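Local coordinates for protein cytochrome P450 (CYP102L1) (PDB 6N6Q) that probably catalyses haem-dependent monooxygenation, using its cysteine-ligated iron to activate oxygen, and is encoded by a mycobacteriophage, at residues Y330-L341 / A388-S397. Numbering follows the deposited sequence.
Sequences YLRLVIDEALRL and AAEFKPERMS
Glu337 reaches from helix 329-341 into the loop 388-397, where its buried carboxylate is gripped from several directions. Its OE2 takes a straight bond from Lys392 N (3.2 Å), approaching from above the carboxylate plane, and a salt bridge from Arg395 NE (3.1 Å) on the syn side, the guanidinium and carboxylate planes only 14° apart. One helical turn on, Arg340 holds the same carboxylate side-on, NE to Glu337 OE1 and NH2 to Glu337 OE2, the latter at 2.7 Å. With CG anti to the backbone N (chi1 -174°) and a bend at chi3, Arg340 also brings NH1 and NH2 end-on to Ala388 O, the NH2 bond measuring 2.9 Å. Glu337 and Arg340 are the ExxR pair of the P450 K helix, completed by Arg395 of the Pro-Glu-Arg-Met segment, which corresponds to the PERF motif; the triad is characteristic of the P450 core on the proximal side of the haem. Packing is close beside it: Phe391 CD1 lies 3.5 Å from Glu337 CG, the two side chains running in opposite directions, and the ring turns its edge to Val334 CG1, while Leu333 CB rests against Pro393 O. Towards solvent the fit slackens, with exposed Glu394 touching the Tyr330 ring at 3.8 Å (OE2 to CE1) and Lys392 NZ forming a salt bridge with Asp387.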
loop_
_atom_site.group_PDB
_atom_site.type_symbol
_atom_site.label_atom_id
_atom_site.label_comp_id
_atom_site.label_asym_id
_atom_site.label_seq_id
_atom_site.Cartn_x
_atom_site.Cartn_y
_atom_site.Cartn_z
ATOM N N TYR A 330 -15.217 15.170 0.323
ATOM C CA TYR A 330 -13.994 15.961 0.214
ATOM C C TYR A 330 -12.799 15.228 0.809
ATOM O O TYR A 330 -11.691 15.303 0.267
ATOM C CB TYR A 330 -14.174 17.320 0.885
ATOM C CG TYR A 330 -12.995 18.240 0.663
ATOM C CD1 TYR A 330 -12.821 18.890 -0.552
ATOM C CD2 TYR A 330 -12.053 18.450 1.661
ATOM C CE1 TYR A 330 -11.743 19.728 -0.765
ATOM C CE2 TYR A 330 -10.972 19.287 1.456
ATOM C CZ TYR A 330 -10.822 19.923 0.241
ATOM O OH TYR A 330 -9.750 20.758 0.030
ATOM N N LEU A 331 -12.998 14.516 1.921
ATOM C CA LEU A 331 -11.902 13.745 2.497
ATOM C C LEU A 331 -11.450 12.638 1.553
ATOM O O LEU A 331 -10.261 12.305 1.510
ATOM C CB LEU A 331 -12.315 13.165 3.849
ATOM C CG LEU A 331 -11.176 12.613 4.709
ATOM C CD1 LEU A 331 -10.064 13.643 4.842
ATOM C CD2 LEU A 331 -11.689 12.201 6.079
ATOM N N ARG A 332 -12.381 12.065 0.786
ATOM C CA ARG A 332 -11.999 11.106 -0.244
ATOM C C ARG A 332 -11.181 11.778 -1.341
ATOM O O ARG A 332 -10.246 11.179 -1.886
ATOM C CB ARG A 332 -13.248 10.443 -0.825
ATOM C CG ARG A 332 -12.993 9.556 -2.034
ATOM C CD ARG A 332 -12.030 8.418 -1.714
ATOM N NE ARG A 332 -11.963 7.458 -2.812
ATOM C CZ ARG A 332 -12.713 6.364 -2.889
ATOM N NH1 ARG A 332 -13.581 6.084 -1.926
ATOM N NH2 ARG A 332 -12.595 5.547 -3.927
ATOM N N LEU A 333 -11.512 13.030 -1.671
ATOM C CA LEU A 333 -10.735 13.755 -2.671
ATOM C C LEU A 333 -9.346 14.107 -2.157
ATOM O O LEU A 333 -8.415 14.268 -2.954
ATOM C CB LEU A 333 -11.477 15.021 -3.104
ATOM C CG LEU A 333 -12.779 14.816 -3.879
ATOM C CD1 LEU A 333 -13.327 16.151 -4.361
ATOM C CD2 LEU A 333 -12.566 13.866 -5.046
ATOM N N VAL A 334 -9.186 14.235 -0.840
ATOM C CA VAL A 334 -7.866 14.504 -0.277
ATOM C C VAL A 334 -6.967 13.286 -0.437
ATOM O O VAL A 334 -5.803 13.398 -0.840
ATOM C CB VAL A 334 -7.985 14.930 1.198
ATOM C CG1 VAL A 334 -6.606 15.113 1.813
ATOM C CG2 VAL A 334 -8.793 16.211 1.317
ATOM N N ILE A 335 -7.495 12.098 -0.127
ATOM C CA ILE A 335 -6.705 10.878 -0.250
ATOM C C ILE A 335 -6.389 10.591 -1.711
ATOM O O ILE A 335 -5.296 10.118 -2.042
ATOM C CB ILE A 335 -7.438 9.698 0.409
ATOM C CG1 ILE A 335 -7.841 10.053 1.837
ATOM C CG2 ILE A 335 -6.557 8.461 0.404
ATOM C CD1 ILE A 335 -8.543 8.932 2.562
ATOM N N ASP A 336 -7.339 10.868 -2.608
ATOM C CA ASP A 336 -7.106 10.642 -4.029
ATOM C C ASP A 336 -5.970 11.517 -4.541
ATOM O O ASP A 336 -5.079 11.045 -5.256
ATOM C CB ASP A 336 -8.388 10.900 -4.819
ATOM C CG ASP A 336 -9.440 9.838 -4.584
ATOM O OD1 ASP A 336 -9.150 8.861 -3.862
ATOM O OD2 ASP A 336 -10.559 9.975 -5.123
ATOM N N GLU A 337 -5.982 12.802 -4.176
ATOM C CA GLU A 337 -4.915 13.699 -4.603
ATOM C C GLU A 337 -3.578 13.313 -3.983
ATOM O O GLU A 337 -2.530 13.491 -4.614
ATOM C CB GLU A 337 -5.275 15.145 -4.255
ATOM C CG GLU A 337 -4.253 16.184 -4.704
ATOM C CD GLU A 337 -4.227 16.397 -6.210
ATOM O OE1 GLU A 337 -5.022 15.756 -6.931
ATOM O OE2 GLU A 337 -3.407 17.217 -6.676
ATOM N N ALA A 338 -3.593 12.785 -2.757
ATOM C CA ALA A 338 -2.359 12.290 -2.156
ATOM C C ALA A 338 -1.830 11.078 -2.911
ATOM O O ALA A 338 -0.623 10.971 -3.161
ATOM C CB ALA A 338 -2.586 11.950 -0.683
ATOM N N LEU A 339 -2.720 10.156 -3.289
ATOM C CA LEU A 339 -2.308 8.988 -4.057
ATOM C C LEU A 339 -1.928 9.342 -5.486
ATOM O O LEU A 339 -1.271 8.538 -6.155
ATOM C CB LEU A 339 -3.419 7.938 -4.053
ATOM C CG LEU A 339 -3.617 7.216 -2.719
ATOM C CD1 LEU A 339 -4.764 6.221 -2.805
ATOM C CD2 LEU A 339 -2.330 6.520 -2.301
ATOM N N ARG A 340 -2.327 10.518 -5.972
ATOM C CA ARG A 340 -1.870 10.966 -7.281
ATOM C C ARG A 340 -0.485 11.594 -7.183
ATOM O O ARG A 340 0.463 11.142 -7.834
ATOM C CB ARG A 340 -2.865 11.961 -7.885
ATOM C CG ARG A 340 -2.522 12.369 -9.311
ATOM C CD ARG A 340 -3.271 13.617 -9.746
ATOM N NE ARG A 340 -2.863 14.792 -8.982
ATOM C CZ ARG A 340 -1.794 15.530 -9.263
ATOM N NH1 ARG A 340 -1.020 15.214 -10.293
ATOM N NH2 ARG A 340 -1.496 16.581 -8.516
ATOM N N LEU A 341 -0.350 12.636 -6.359
ATOM C CA LEU A 341 0.918 13.351 -6.271
ATOM C C LEU A 341 2.042 12.448 -5.778
ATOM O O LEU A 341 3.195 12.608 -6.195
ATOM C CB LEU A 341 0.772 14.569 -5.359
ATOM C CG LEU A 341 1.756 15.711 -5.613
ATOM C CD1 LEU A 341 1.652 16.183 -7.055
ATOM C CD2 LEU A 341 1.503 16.863 -4.654
ATOM N N ALA A 388 0.112 20.353 -12.236
ATOM C CA ALA A 388 0.165 18.954 -11.828
ATOM C C ALA A 388 1.003 18.739 -10.574
ATOM O O ALA A 388 0.842 17.711 -9.908
ATOM C CB ALA A 388 0.708 18.095 -12.970
ATOM N N ALA A 389 1.887 19.675 -10.239
ATOM C CA ALA A 389 2.737 19.550 -9.065
ATOM C C ALA A 389 2.102 20.119 -7.803
ATOM O O ALA A 389 2.719 20.058 -6.735
ATOM C CB ALA A 389 4.084 20.235 -9.314
ATOM N N GLU A 390 0.894 20.667 -7.896
ATOM C CA GLU A 390 0.217 21.262 -6.754
ATOM C C GLU A 390 -0.761 20.269 -6.137
ATOM O O GLU A 390 -1.355 19.440 -6.832
ATOM C CB GLU A 390 -0.528 22.534 -7.163
ATOM C CG GLU A 390 0.289 23.496 -8.009
ATOM C CD GLU A 390 -0.434 24.806 -8.265
ATOM O OE1 GLU A 390 0.226 25.867 -8.228
ATOM O OE2 GLU A 390 -1.662 24.777 -8.496
ATOM N N PHE A 391 -0.922 20.363 -4.819
ATOM C CA PHE A 391 -1.898 19.552 -4.092
ATOM C C PHE A 391 -3.237 20.281 -4.141
ATOM O O PHE A 391 -3.443 21.274 -3.440
ATOM C CB PHE A 391 -1.442 19.308 -2.658
ATOM C CG PHE A 391 -2.363 18.419 -1.871
ATOM C CD1 PHE A 391 -2.278 17.041 -1.980
ATOM C CD2 PHE A 391 -3.312 18.959 -1.019
ATOM C CE1 PHE A 391 -3.125 16.217 -1.258
ATOM C CE2 PHE A 391 -4.160 18.141 -0.294
ATOM C CZ PHE A 391 -4.066 16.769 -0.414
ATOM N N LYS A 392 -4.145 19.794 -4.984
ATOM C CA LYS A 392 -5.465 20.400 -5.155
ATOM C C LYS A 392 -6.504 19.285 -5.164
ATOM O O LYS A 392 -6.715 18.634 -6.201
ATOM C CB LYS A 392 -5.539 21.229 -6.434
ATOM C CG LYS A 392 -4.429 22.260 -6.575
ATOM C CD LYS A 392 -4.525 23.024 -7.889
ATOM C CE LYS A 392 -5.690 23.999 -7.886
ATOM N NZ LYS A 392 -5.643 24.911 -9.063
ATOM N N PRO A 393 -7.166 19.030 -4.032
ATOM C CA PRO A 393 -8.130 17.917 -3.978
ATOM C C PRO A 393 -9.284 18.056 -4.954
ATOM O O PRO A 393 -9.761 17.039 -5.473
ATOM C CB PRO A 393 -8.619 17.950 -2.523
ATOM C CG PRO A 393 -7.526 18.637 -1.769
ATOM C CD PRO A 393 -6.966 19.658 -2.715
ATOM N N GLU A 394 -9.745 19.281 -5.223
ATOM C CA GLU A 394 -10.870 19.471 -6.132
ATOM C C GLU A 394 -10.563 18.981 -7.542
ATOM O O GLU A 394 -11.492 18.765 -8.330
ATOM C CB GLU A 394 -11.282 20.945 -6.168
ATOM C CG GLU A 394 -12.002 21.435 -4.916
ATOM C CD GLU A 394 -11.058 21.990 -3.861
ATOM O OE1 GLU A 394 -9.850 21.658 -3.897
ATOM O OE2 GLU A 394 -11.527 22.767 -2.999
ATOM N N ARG A 395 -9.283 18.800 -7.871
ATOM C CA ARG A 395 -8.906 18.275 -9.179
ATOM C C ARG A 395 -9.456 16.873 -9.409
ATOM O O ARG A 395 -9.828 16.532 -10.538
ATOM C CB ARG A 395 -7.382 18.268 -9.305
ATOM C CG ARG A 395 -6.844 17.606 -10.557
ATOM C CD ARG A 395 -5.453 17.042 -10.313
ATOM N NE ARG A 395 -4.640 17.918 -9.473
ATOM C CZ ARG A 395 -3.994 18.992 -9.915
ATOM N NH1 ARG A 395 -4.070 19.337 -11.195
ATOM N NH2 ARG A 395 -3.274 19.727 -9.078
ATOM N N MET A 396 -9.524 16.055 -8.360
ATOM C CA MET A 396 -9.868 14.646 -8.499
ATOM C C MET A 396 -11.369 14.394 -8.576
ATOM O O MET A 396 -11.792 13.240 -8.443
ATOM C CB MET A 396 -9.263 13.844 -7.345
ATOM C CG MET A 396 -7.750 13.940 -7.261
ATOM S SD MET A 396 -6.945 13.490 -8.812
ATOM C CE MET A 396 -7.412 11.765 -8.951
ATOM N N SER A 397 -12.179 15.427 -8.791
ATOM C CA SER A 397 -13.607 15.218 -8.977
ATOM C C SER A 397 -13.881 14.625 -10.356
ATOM O O SER A 397 -13.070 14.725 -11.281
ATOM C CB SER A 397 -14.371 16.530 -8.809
ATOM O OG SER A 397 -14.111 17.412 -9.886
#